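Local coordinates for type III Pentaketide Synthase (Neurospora crassa, PDB 3EUO), which probably transfers acyl groups to build pentaketide chains as a type III polyketide synthase, at residues Leu3-Leu8 with Cys374-Arg379; Pro83-Ala88 with His121-Glu126; Lys91-Ala96 with Lys125-Ser130; Arg151-Leu156 with Ile169-Leu174; Leu158-Thr161 with Pro166-Ile169. All blocks are in the same frame, centred on the assembly; numbering follows the deposited sequence.

Contact 1 of 5, residues Leu3-Leu8 with Cys374-Arg379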
# COMPACT_ATOMS: atom_id res chain seq x y z
N LEU A 3 10.26 -14.84 -15.98
CA LEU A 3 10.03 -13.45 -15.60
C LEU A 3 11.09 -12.56 -16.23
O LEU A 3 12.29 -12.81 -16.05
CB LEU A 3 10.06 -13.29 -14.07
CG LEU A 3 9.05 -14.11 -13.27
CD1 LEU A 3 9.33 -14.03 -11.78
CD2 LEU A 3 7.62 -13.66 -13.58
N SER A 4 10.66 -11.54 -16.96
CA SER A 4 11.59 -10.65 -17.63
C SER A 4 11.13 -9.20 -17.57
O SER A 4 9.92 -8.92 -17.65
CB SER A 4 11.82 -11.08 -19.08
OG SER A 4 10.66 -10.89 -19.86
N ILE A 5 12.10 -8.30 -17.43
CA ILE A 5 11.86 -6.86 -17.54
C ILE A 5 11.99 -6.48 -19.00
O ILE A 5 13.08 -6.55 -19.57
CB ILE A 5 12.85 -6.05 -16.66
CG1 ILE A 5 12.61 -6.34 -15.17
CG2 ILE A 5 12.73 -4.54 -16.95
CD1 ILE A 5 13.70 -5.77 -14.22
N THR A 6 10.87 -6.09 -19.61
CA THR A 6 10.81 -5.87 -21.06
C THR A 6 10.85 -4.39 -21.45
O THR A 6 11.00 -4.05 -22.62
CB THR A 6 9.59 -6.53 -21.68
OG1 THR A 6 8.41 -6.11 -20.99
CG2 THR A 6 9.70 -8.05 -21.60
N GLY A 7 10.71 -3.52 -20.46
CA GLY A 7 10.88 -2.08 -20.68
C GLY A 7 11.19 -1.37 -19.38
O GLY A 7 10.82 -1.84 -18.31
N LEU A 8 11.88 -0.24 -19.49
CA LEU A 8 12.13 0.64 -18.35
C LEU A 8 11.94 2.07 -18.80
O LEU A 8 12.24 2.40 -19.96
CB LEU A 8 13.56 0.46 -17.80
CG LEU A 8 14.06 -0.91 -17.36
CD1 LEU A 8 14.75 -1.65 -18.52
CD2 LEU A 8 15.02 -0.77 -16.18
N CYS A 374 17.75 -8.55 -5.44
CA CYS A 374 17.30 -9.34 -6.57
C CYS A 374 18.48 -9.73 -7.45
O CYS A 374 19.52 -9.05 -7.46
CB CYS A 374 16.23 -8.59 -7.38
SG CYS A 374 16.82 -7.11 -8.22
N MET A 375 18.33 -10.84 -8.17
CA MET A 375 19.31 -11.23 -9.17
C MET A 375 18.69 -11.11 -10.55
O MET A 375 17.66 -11.72 -10.83
CB MET A 375 19.77 -12.67 -8.94
CG MET A 375 20.86 -13.13 -9.92
SD MET A 375 22.47 -12.33 -9.73
CE MET A 375 23.09 -13.26 -8.33
N LEU A 376 19.33 -10.31 -11.40
CA LEU A 376 18.91 -10.13 -12.78
C LEU A 376 19.94 -10.71 -13.73
O LEU A 376 21.14 -10.68 -13.45
CB LEU A 376 18.72 -8.65 -13.11
CG LEU A 376 17.77 -7.85 -12.21
CD1 LEU A 376 17.91 -6.36 -12.46
CD2 LEU A 376 16.33 -8.30 -12.42
N LYS A 377 19.46 -11.27 -14.83
CA LYS A 377 20.33 -11.66 -15.93
C LYS A 377 20.14 -10.62 -17.02
O LYS A 377 19.02 -10.35 -17.45
CB LYS A 377 19.99 -13.07 -16.43
CG LYS A 377 20.94 -13.61 -17.51
CD LYS A 377 20.63 -15.06 -17.86
CE LYS A 377 21.60 -15.62 -18.90
NZ LYS A 377 21.21 -15.23 -20.28
N ARG A 378 21.24 -10.01 -17.43
CA ARG A 378 21.19 -8.99 -18.46
C ARG A 378 21.33 -9.63 -19.84
O ARG A 378 22.29 -10.36 -20.09
CB ARG A 378 22.30 -7.96 -18.22
CG ARG A 378 22.32 -6.84 -19.24
CD ARG A 378 23.32 -5.80 -18.84
NE ARG A 378 23.56 -4.83 -19.91
CZ ARG A 378 24.34 -3.76 -19.78
NH1 ARG A 378 24.97 -3.53 -18.63
NH2 ARG A 378 24.50 -2.94 -20.81
N ARG A 379 20.35 -9.37 -20.71
CA ARG A 379 20.40 -9.85 -22.09
C ARG A 379 21.46 -9.09 -22.89
O ARG A 379 21.58 -7.86 -22.78
CB ARG A 379 19.04 -9.69 -22.78
CG ARG A 379 17.86 -10.37 -22.07
CD ARG A 379 17.58 -11.78 -22.59
NE ARG A 379 16.36 -12.33 -22.01
CZ ARG A 379 15.19 -12.45 -22.65
NH1 ARG A 379 15.07 -12.07 -23.92
NH2 ARG A 379 14.15 -12.96 -22.01

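Contact 2 of 5, residues Pro83-Ala88 with His121-Glu126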
# COMPACT_ATOMS: atom_id res chain seq x y z
N PRO A 83 2.40 13.60 -13.40
CA PRO A 83 2.88 13.67 -14.79
C PRO A 83 4.21 12.95 -15.03
O PRO A 83 4.44 12.43 -16.13
CB PRO A 83 3.03 15.18 -15.02
CG PRO A 83 2.04 15.79 -14.07
CD PRO A 83 2.15 14.94 -12.85
N LEU A 84 5.09 12.94 -14.03
CA LEU A 84 6.37 12.24 -14.12
C LEU A 84 6.11 10.74 -14.19
O LEU A 84 6.73 10.03 -14.99
CB LEU A 84 7.25 12.54 -12.89
CG LEU A 84 7.58 14.00 -12.56
CD1 LEU A 84 8.31 14.10 -11.23
CD2 LEU A 84 8.38 14.64 -13.69
N ALA A 85 5.18 10.28 -13.36
CA ALA A 85 4.82 8.86 -13.31
C ALA A 85 4.17 8.42 -14.61
O ALA A 85 4.41 7.31 -15.10
CB ALA A 85 3.90 8.61 -12.13
N VAL A 86 3.34 9.29 -15.18
CA VAL A 86 2.68 9.00 -16.45
C VAL A 86 3.74 8.86 -17.55
O VAL A 86 3.71 7.90 -18.32
CB VAL A 86 1.61 10.06 -16.81
CG1 VAL A 86 1.07 9.84 -18.22
CG2 VAL A 86 0.45 10.03 -15.80
N GLU A 87 4.69 9.79 -17.59
CA GLU A 87 5.72 9.76 -18.64
C GLU A 87 6.69 8.57 -18.51
O GLU A 87 7.04 7.94 -19.51
CB GLU A 87 6.46 11.10 -18.71
CG GLU A 87 7.59 11.17 -19.74
CD GLU A 87 7.12 11.03 -21.20
OE1 GLU A 87 5.90 11.16 -21.48
OE2 GLU A 87 7.98 10.80 -22.07
N ALA A 88 7.11 8.27 -17.28
CA ALA A 88 7.97 7.11 -17.01
C ALA A 88 7.28 5.81 -17.43
O ALA A 88 7.88 4.96 -18.08
CB ALA A 88 8.36 7.06 -15.53
N HIS A 121 -4.29 5.28 -9.34
CA HIS A 121 -5.54 5.43 -10.08
C HIS A 121 -5.42 6.47 -11.19
O HIS A 121 -5.77 6.20 -12.35
CB HIS A 121 -6.69 5.81 -9.16
CG HIS A 121 -7.96 6.10 -9.91
ND1 HIS A 121 -8.31 7.36 -10.33
CD2 HIS A 121 -8.91 5.26 -10.38
CE1 HIS A 121 -9.44 7.30 -11.00
NE2 HIS A 121 -9.84 6.04 -11.04
N TYR A 122 -4.93 7.65 -10.83
CA TYR A 122 -4.84 8.78 -11.75
C TYR A 122 -3.83 8.51 -12.86
O TYR A 122 -4.08 8.82 -14.03
CB TYR A 122 -4.52 10.07 -10.98
CG TYR A 122 -5.58 10.41 -9.96
CD1 TYR A 122 -6.63 11.28 -10.27
CD2 TYR A 122 -5.54 9.86 -8.68
CE1 TYR A 122 -7.61 11.59 -9.33
CE2 TYR A 122 -6.52 10.17 -7.73
CZ TYR A 122 -7.55 11.03 -8.07
OH TYR A 122 -8.52 11.33 -7.13
N VAL A 123 -2.71 7.89 -12.50
CA VAL A 123 -1.70 7.49 -13.50
C VAL A 123 -2.31 6.50 -14.50
O VAL A 123 -2.22 6.71 -15.72
CB VAL A 123 -0.43 6.88 -12.86
CG1 VAL A 123 0.55 6.39 -13.95
CG2 VAL A 123 0.26 7.89 -11.96
N ALA A 124 -2.94 5.45 -13.98
CA ALA A 124 -3.60 4.43 -14.81
C ALA A 124 -4.67 5.02 -15.74
O ALA A 124 -4.77 4.61 -16.90
CB ALA A 124 -4.19 3.35 -13.93
N LYS A 125 -5.45 5.97 -15.22
CA LYS A 125 -6.49 6.66 -16.00
C LYS A 125 -5.87 7.47 -17.14
O LYS A 125 -6.36 7.42 -18.27
CB LYS A 125 -7.31 7.59 -15.08
CG LYS A 125 -8.44 8.35 -15.79
CD LYS A 125 -8.99 9.46 -14.88
CE LYS A 125 -10.14 10.24 -15.51
NZ LYS A 125 -9.69 11.46 -16.25
N GLU A 126 -4.81 8.22 -16.84
CA GLU A 126 -4.11 9.00 -17.86
C GLU A 126 -3.49 8.12 -18.94
O GLU A 126 -3.42 8.52 -20.11
CB GLU A 126 -3.04 9.87 -17.22
CG GLU A 126 -3.57 11.12 -16.53
CD GLU A 126 -2.52 12.21 -16.43
OE1 GLU A 126 -1.74 12.39 -17.39
OE2 GLU A 126 -2.47 12.89 -15.38

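Contact 3 of 5, residues Lys91-Ala96 with Lys125-Ser130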
# COMPACT_ATOMS: atom_id res chain seq x y z
N LYS A 91 7.10 5.44 -21.26
CA LYS A 91 8.36 5.05 -21.88
C LYS A 91 8.68 3.58 -21.65
O LYS A 91 9.20 2.90 -22.54
CB LYS A 91 9.51 5.95 -21.40
CG LYS A 91 9.37 7.39 -21.91
CD LYS A 91 10.62 8.23 -21.65
CE LYS A 91 10.72 8.70 -20.22
NZ LYS A 91 11.84 9.69 -20.04
N ALA A 92 8.37 3.10 -20.45
CA ALA A 92 8.53 1.68 -20.13
C ALA A 92 7.64 0.83 -21.04
O ALA A 92 8.10 -0.14 -21.62
CB ALA A 92 8.22 1.42 -18.66
N MET A 93 6.38 1.23 -21.17
CA MET A 93 5.43 0.53 -22.05
C MET A 93 5.88 0.58 -23.51
O MET A 93 5.79 -0.42 -24.23
CB MET A 93 4.01 1.09 -21.90
CG MET A 93 3.37 0.85 -20.52
SD MET A 93 1.78 1.73 -20.30
CE MET A 93 0.76 0.82 -21.45
N ALA A 94 6.38 1.73 -23.94
CA ALA A 94 6.86 1.92 -25.32
C ALA A 94 8.02 0.98 -25.65
O ALA A 94 8.05 0.37 -26.72
CB ALA A 94 7.25 3.38 -25.56
N GLU A 95 8.97 0.87 -24.72
CA GLU A 95 10.11 -0.03 -24.92
C GLU A 95 9.64 -1.49 -24.97
O GLU A 95 10.19 -2.29 -25.73
CB GLU A 95 11.16 0.16 -23.83
CG GLU A 95 12.35 -0.80 -23.98
CD GLU A 95 13.55 -0.42 -23.13
OE1 GLU A 95 13.35 -0.01 -21.96
OE2 GLU A 95 14.69 -0.56 -23.62
N ALA A 96 8.63 -1.81 -24.16
CA ALA A 96 8.10 -3.17 -24.07
C ALA A 96 7.17 -3.49 -25.25
O ALA A 96 6.76 -4.64 -25.42
CB ALA A 96 7.38 -3.38 -22.75
N LYS A 125 -5.45 5.97 -15.22
CA LYS A 125 -6.49 6.66 -16.00
C LYS A 125 -5.87 7.47 -17.14
O LYS A 125 -6.36 7.42 -18.27
CB LYS A 125 -7.31 7.59 -15.08
CG LYS A 125 -8.44 8.35 -15.79
CD LYS A 125 -8.99 9.46 -14.88
CE LYS A 125 -10.14 10.24 -15.51
NZ LYS A 125 -9.69 11.46 -16.25
N GLU A 126 -4.81 8.22 -16.84
CA GLU A 126 -4.11 9.00 -17.86
C GLU A 126 -3.49 8.12 -18.94
O GLU A 126 -3.42 8.52 -20.11
CB GLU A 126 -3.04 9.87 -17.22
CG GLU A 126 -3.57 11.12 -16.53
CD GLU A 126 -2.52 12.21 -16.43
OE1 GLU A 126 -1.74 12.39 -17.39
OE2 GLU A 126 -2.47 12.89 -15.38
N LEU A 127 -3.05 6.92 -18.55
CA LEU A 127 -2.49 5.94 -19.48
C LEU A 127 -3.56 5.19 -20.28
O LEU A 127 -3.24 4.52 -21.27
CB LEU A 127 -1.61 4.93 -18.73
CG LEU A 127 -0.31 5.44 -18.09
CD1 LEU A 127 0.25 4.38 -17.15
CD2 LEU A 127 0.73 5.79 -19.16
N GLY A 128 -4.81 5.28 -19.85
CA GLY A 128 -5.91 4.60 -20.52
C GLY A 128 -5.91 3.10 -20.27
O GLY A 128 -6.33 2.32 -21.12
N LEU A 129 -5.45 2.70 -19.08
CA LEU A 129 -5.42 1.27 -18.73
C LEU A 129 -6.81 0.70 -18.48
O LEU A 129 -7.78 1.46 -18.36
CB LEU A 129 -4.50 1.03 -17.52
CG LEU A 129 -3.06 1.53 -17.68
CD1 LEU A 129 -2.22 1.07 -16.51
CD2 LEU A 129 -2.45 1.05 -19.00
N SER A 130 -6.90 -0.62 -18.42
CA SER A 130 -8.17 -1.34 -18.30
C SER A 130 -8.98 -0.94 -17.06
O SER A 130 -8.41 -0.72 -15.99
CB SER A 130 -7.90 -2.85 -18.26
OG SER A 130 -9.11 -3.59 -18.12

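Contact 4 of 5, residues Arg151-Leu156 with Ile169-Leu174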
# COMPACT_ATOMS: atom_id res chain seq x y z
N ARG A 151 9.45 -7.32 -6.56
CA ARG A 151 9.29 -8.67 -6.00
C ARG A 151 7.81 -9.03 -5.89
O ARG A 151 7.41 -10.17 -6.19
CB ARG A 151 9.98 -8.75 -4.63
CG ARG A 151 9.78 -10.07 -3.88
CD ARG A 151 10.56 -10.11 -2.56
NE ARG A 151 10.37 -8.90 -1.76
CZ ARG A 151 9.25 -8.62 -1.08
NH1 ARG A 151 8.23 -9.47 -1.10
NH2 ARG A 151 9.16 -7.48 -0.40
N THR A 152 7.00 -8.06 -5.47
CA THR A 152 5.56 -8.25 -5.40
C THR A 152 5.01 -8.54 -6.80
O THR A 152 4.27 -9.49 -6.98
CB THR A 152 4.86 -7.04 -4.79
OG1 THR A 152 5.37 -6.83 -3.46
CG2 THR A 152 3.34 -7.26 -4.71
N ALA A 153 5.41 -7.73 -7.78
CA ALA A 153 5.07 -7.97 -9.19
C ALA A 153 5.48 -9.37 -9.67
O ALA A 153 4.74 -10.00 -10.42
CB ALA A 153 5.68 -6.91 -10.08
N ALA A 154 6.65 -9.85 -9.25
CA ALA A 154 7.12 -11.18 -9.63
C ALA A 154 6.16 -12.26 -9.11
O ALA A 154 5.78 -13.16 -9.86
CB ALA A 154 8.53 -11.44 -9.11
N ASN A 155 5.77 -12.15 -7.85
CA ASN A 155 4.80 -13.08 -7.26
C ASN A 155 3.46 -13.04 -8.00
O ASN A 155 2.85 -14.08 -8.26
CB ASN A 155 4.60 -12.79 -5.77
CG ASN A 155 5.83 -13.09 -4.93
OD1 ASN A 155 6.65 -13.93 -5.29
ND2 ASN A 155 5.93 -12.42 -3.78
N LEU A 156 3.02 -11.83 -8.34
CA LEU A 156 1.76 -11.65 -9.06
C LEU A 156 1.83 -12.23 -10.48
O LEU A 156 0.89 -12.89 -10.93
CB LEU A 156 1.36 -10.16 -9.08
CG LEU A 156 1.05 -9.52 -7.71
CD1 LEU A 156 0.86 -8.03 -7.90
CD2 LEU A 156 -0.19 -10.14 -7.07
N ILE A 169 3.00 -6.48 -16.10
CA ILE A 169 2.78 -5.65 -14.92
C ILE A 169 3.55 -4.34 -14.98
O ILE A 169 4.77 -4.33 -15.11
CB ILE A 169 3.11 -6.42 -13.61
CG1 ILE A 169 2.32 -7.74 -13.58
CG2 ILE A 169 2.83 -5.52 -12.38
CD1 ILE A 169 2.29 -8.45 -12.22
N LEU A 170 2.82 -3.23 -14.87
CA LEU A 170 3.45 -1.93 -14.74
C LEU A 170 3.90 -1.78 -13.29
O LEU A 170 3.06 -1.72 -12.38
CB LEU A 170 2.48 -0.79 -15.12
CG LEU A 170 2.99 0.65 -14.94
CD1 LEU A 170 4.32 0.89 -15.67
CD2 LEU A 170 1.96 1.66 -15.39
N VAL A 171 5.22 -1.71 -13.09
CA VAL A 171 5.81 -1.51 -11.76
C VAL A 171 6.32 -0.08 -11.66
O VAL A 171 7.20 0.32 -12.42
CB VAL A 171 6.97 -2.49 -11.48
CG1 VAL A 171 7.28 -2.52 -9.98
CG2 VAL A 171 6.64 -3.89 -11.99
N LEU A 172 5.77 0.69 -10.72
CA LEU A 172 5.96 2.14 -10.74
C LEU A 172 6.35 2.71 -9.38
O LEU A 172 5.75 2.36 -8.37
CB LEU A 172 4.67 2.82 -11.25
CG LEU A 172 4.58 4.36 -11.24
CD1 LEU A 172 5.52 4.98 -12.26
CD2 LEU A 172 3.13 4.82 -11.47
N ALA A 173 7.34 3.60 -9.38
CA ALA A 173 7.69 4.36 -8.17
C ALA A 173 7.68 5.84 -8.46
O ALA A 173 8.22 6.29 -9.48
CB ALA A 173 9.05 3.93 -7.65
N LEU A 174 7.04 6.61 -7.58
CA LEU A 174 7.05 8.06 -7.69
C LEU A 174 7.30 8.65 -6.32
O LEU A 174 6.61 8.31 -5.35
CB LEU A 174 5.72 8.55 -8.27
CG LEU A 174 5.36 10.04 -8.17
CD1 LEU A 174 6.33 10.93 -8.96
CD2 LEU A 174 3.93 10.27 -8.63

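Contact 5 of 5, residues Leu158-Thr161 with Pro166-Ile169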
# COMPACT_ATOMS: atom_id res chain seq x y z
N LEU A 158 3.67 -14.72 -11.37
CA LEU A 158 3.63 -16.19 -11.20
C LEU A 158 2.23 -16.71 -10.85
O LEU A 158 1.88 -17.86 -11.16
CB LEU A 158 4.70 -16.66 -10.20
CG LEU A 158 6.16 -16.49 -10.66
CD1 LEU A 158 7.12 -16.84 -9.55
CD2 LEU A 158 6.46 -17.34 -11.90
N GLY A 159 1.42 -15.86 -10.22
CA GLY A 159 0.01 -16.20 -9.97
C GLY A 159 -0.75 -16.40 -11.27
O GLY A 159 -1.55 -17.33 -11.40
N HIS A 160 -0.47 -15.54 -12.25
CA HIS A 160 -1.07 -15.68 -13.57
C HIS A 160 -0.48 -16.87 -14.32
O HIS A 160 -1.21 -17.59 -15.01
CB HIS A 160 -0.97 -14.38 -14.36
CG HIS A 160 -2.16 -13.50 -14.17
ND1 HIS A 160 -2.70 -12.74 -15.19
CD2 HIS A 160 -2.94 -13.28 -13.08
CE1 HIS A 160 -3.75 -12.08 -14.73
NE2 HIS A 160 -3.92 -12.39 -13.46
N THR A 161 0.83 -17.08 -14.16
CA THR A 161 1.49 -18.27 -14.71
C THR A 161 0.80 -19.55 -14.23
O THR A 161 0.54 -20.45 -15.04
CB THR A 161 2.98 -18.30 -14.36
OG1 THR A 161 3.60 -17.12 -14.88
CG2 THR A 161 3.66 -19.52 -14.97
N PRO A 166 -1.37 -14.69 -19.55
CA PRO A 166 -0.36 -13.65 -19.74
C PRO A 166 -0.42 -12.62 -18.62
O PRO A 166 -1.51 -12.21 -18.20
CB PRO A 166 -0.76 -13.00 -21.07
CG PRO A 166 -1.59 -14.03 -21.77
CD PRO A 166 -2.34 -14.71 -20.67
N ALA A 167 0.74 -12.24 -18.11
CA ALA A 167 0.83 -11.14 -17.16
C ALA A 167 1.82 -10.13 -17.69
O ALA A 167 2.94 -10.48 -18.08
CB ALA A 167 1.24 -11.64 -15.79
N ARG A 168 1.40 -8.87 -17.70
CA ARG A 168 2.26 -7.75 -18.03
C ARG A 168 2.00 -6.70 -16.96
O ARG A 168 0.92 -6.11 -16.90
CB ARG A 168 1.90 -7.17 -19.41
CG ARG A 168 1.85 -8.22 -20.53
CD ARG A 168 3.25 -8.74 -20.95
NE ARG A 168 3.13 -9.63 -22.11
CZ ARG A 168 2.94 -10.95 -22.04
NH1 ARG A 168 2.85 -11.57 -20.87
NH2 ARG A 168 2.82 -11.65 -23.16
N ILE A 169 3.00 -6.48 -16.10
CA ILE A 169 2.78 -5.65 -14.92
C ILE A 169 3.55 -4.34 -14.98
O ILE A 169 4.77 -4.33 -15.11
CB ILE A 169 3.11 -6.42 -13.61
CG1 ILE A 169 2.32 -7.74 -13.58
CG2 ILE A 169 2.83 -5.52 -12.38
CD1 ILE A 169 2.29 -8.45 -12.22

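Contact 1 of 5, residues Leu3-Leu8 with Cys374-Arg379
I5 lays its terminal CD1 methyl against one branch of L376, with I5 CD1 4.1 Å from L376 CD2. The two side chains cross at about a right angle, so they meet methyl to methyl and do not run alongside each other. In I5, CG1 stands anti to the carbonyl carbon (chi1 -66°) and the chain then extends, which carries CD1 out as the touching atom. In L376 it is CD2 that makes the contact, the CD1 branch continuing away from CA.

The backbones are well separated: the CA atoms of S4 and L376 are 8.8 Å apart. That spacing fits the strand order, because strand 224-233 runs between strands 4-11 and 370-378 in the mixed sheet. I5 is backbone-bonded to Y224, and L376 rests on L226 of the same intervening strand and on L339 of helix 334-342. The chain's first strand and its last are thus brought together over a shared neighbour, within the mixed sheet of the thiolase-like fold.

A second touch lies at the C-terminal end, where S4 CB is 4.2 Å from R379 NH2. The serine carbon approaches the guanidinium obliquely. This group is anchored by other partners: NH2 forms a salt bridge with D225, and NH1 bonds to the backbone oxygen of K220.

Only about 97 Å² is buried between the segments. Cohesion here is apolar and slight, with the charge of R379 answered by D225 and not across this contact.

Contact 2 of 5, residues Pro83-Ala88 with His121-Glu126
V86 of helix 70-96 meets E126 and V123 of helix 119-127 with every atom of its side chain beyond CA. Its CB is 4.1 Å from E126 OE1, so the glutamate reaches even the root of the valine. CG1, anti to the backbone N (chi1 172°), also faces the carboxylate, with V86 CG1 3.9 Å from E126 OE1. The greater part of the contact belongs to CG2, which comes within 3.6 Å of E126 OE1. That methyl also packs on the glutamate's carbon chain, V86 CG2 lying 3.8 Å from E126 CB. From there it reaches the backbone of the facing helix, 4.0 Å from V123 CA. E126 and V86 cross at about a right angle, the acid lying across the valine as a van der Waals cover on the outer side of the interface.

The segments form a helix-helix packing in the thiolase-like fold: their axes approach to 9.3 Å and cross at -49°. The nearest CA pair is V86 with V123, 5.5 Å apart. Close backbones of this kind suit the small residues found here, alanine and valine.

Deeper in, A85 CB abuts V123 CG2 at 3.7 Å. V123 divides its branches between the two partners, CG1 meeting V86 CG2 and CG2 the alanine methyl. Beneath them L172 of strand 168-175 touches both A85 and V123, and L174 adds to the floor under A85. Along the other flank of helix 119-127, E238 of the second subunit packs on Y122 and K125.

Contact 3 of 5, residues Lys91-Ala96 with Lys125-Ser130
L127, in the last turn of helix 119-127, is the first residue of its segment to reach M93 of helix 70-96. The helix ends just beyond it in a Schellman motif, and two backbone bonds locate the cap: G128 N to K125 O at 3.1 Å, and a probable bond of L129 N to A124 O at 3.0 Å. L127 extends CD2 to the thioether, 4.3 Å from M93 SD, a loose apolar contact. Its side chain also lies on S89 and R90, one turn earlier in the partner helix.

At G128 the backbone takes a positive phi of 74°, the conformation that turns the chain out of the helix and closes the motif. L129 follows in the loop. Its CG lies beside the backbone N, anti to the carbonyl carbon (chi1 -56°), and from there the CD2 branch comes back to M93. The same leucine packs on P100 and I103, and I103 also touches M93, so the loop after helix 70-96 borders the same apolar patch.

M93 serves both leucines through different atoms. Its chain is extended as far as SD and then bends at the last torsion (chi3 69°), which turns CE aside to L129 while SD faces L127. With the backbones far apart, M93 CA and L127 CA being 9.9 Å from each other, the long side chain covers roughly half the distance, the leucine side chains the rest. At its tip M93 CE stands 4.0 Å from L129 CD2.

Contact 4 of 5, residues Arg151-Leu156 with Ile169-Leu174
I169 holds CG1 beside its backbone N, anti to the carbonyl carbon (chi1 -54°), and an extended second torsion (chi2 -166°) sends CD1 out to helix 145-162, while CG2, anti to N, is placed over A153. Helix and strand are the second and third elements of a beta-alpha-beta crossover: strand 134-138 leads through helix 145-162 into strand 168-175, with parallel strand 105-109 between the two in the sheet. The helix begins just after C143, oxidised to 3-sulfinoalanine in this crystal. Locally it runs back against the strand, their directions 167° apart and their axes 9.3 Å from each other.

CD1 is wedged at the helix backbone. I169 CD1 lies 3.4 Å from A153 O, a tight approach of methyl to carbonyl oxygen, and the same methyl is 3.7 Å from L156 CB. The helix also borders the second subunit: N155 of the second subunit packs on L156, and E134 of that subunit forms a salt bridge with R151. The small A153 is consistent with the close approach of helix and strand, and its methyl touches two strand residues: A153 CB is 3.9 Å from I169 CG2 and 3.7 Å from V171 CG2.

Contact 5 of 5, residues Leu158-Thr161 with Pro166-Ile169
H160 presents the edge of its imidazole to the carbonyl oxygen of P166, which lies almost exactly in the ring plane. A167 CB approaches the same ring obliquely, and H105 of strand 105-109 meets it edge-to-face. The guanidinium of R168, the other flat group, takes A167 O in its own plane.

The bond across the contact runs from H160 ND1 to P166 O at 3.3 Å. It is long but nearly straight, with an N-H...O angle of 170°; the carbonyl can only accept, so ND1 is the donor. The donor approaches from above the carbonyl plane, 48° out of it, and so misses the lone-pair directions. H160 has a chi1 of -91°, well off a staggered value, which suggests that the ring is turned to suit its surroundings. At the base of the side chain the contact is apolar, H160 CB lying 3.8 Å from A167 CB.

R168 folds back on the preceding peptide, R168 NH1 bonding to A167 O at 3.0 Å; its NH2 holds the backbone oxygen of I214. An alanine in place of H160 would keep the CB contact but would probably leave P166 O without its ND1 donor and open a gap beside H105.

The contact closes the tight connection between helix 145-162 and strand 168-175. As the strand begins, A167 and I169 bond through their backbones to N212 and L210 on the side of strand 204-211, R168 bonds to T104 ahead of strand 105-109, and the helix end reaches the second subunit: R163 of the second subunit packs on L158.

Overall arrangement
Contact 1 closes the largest loop, from the first strand to the last, and all the others nest inside it. Contacts 2 and 3 cross along the chain: helix 70-96 supplies both first segments, and the second segments overlap at K125 and E126, joining this helix to helix 119-127 and the turn after it. Downstream, contact 5 nests within contact 4, sharing I169, and together they fasten helix 145-162 to strand 168-175. The pairs then meet in space: strand 168-175 of contact 4 lies beneath contact 2, and L127 packs on L170. The N-terminal strand links back to them, with L3 on A154 and L158 and a probable L8 N to E95 OE1 hydrogen bond.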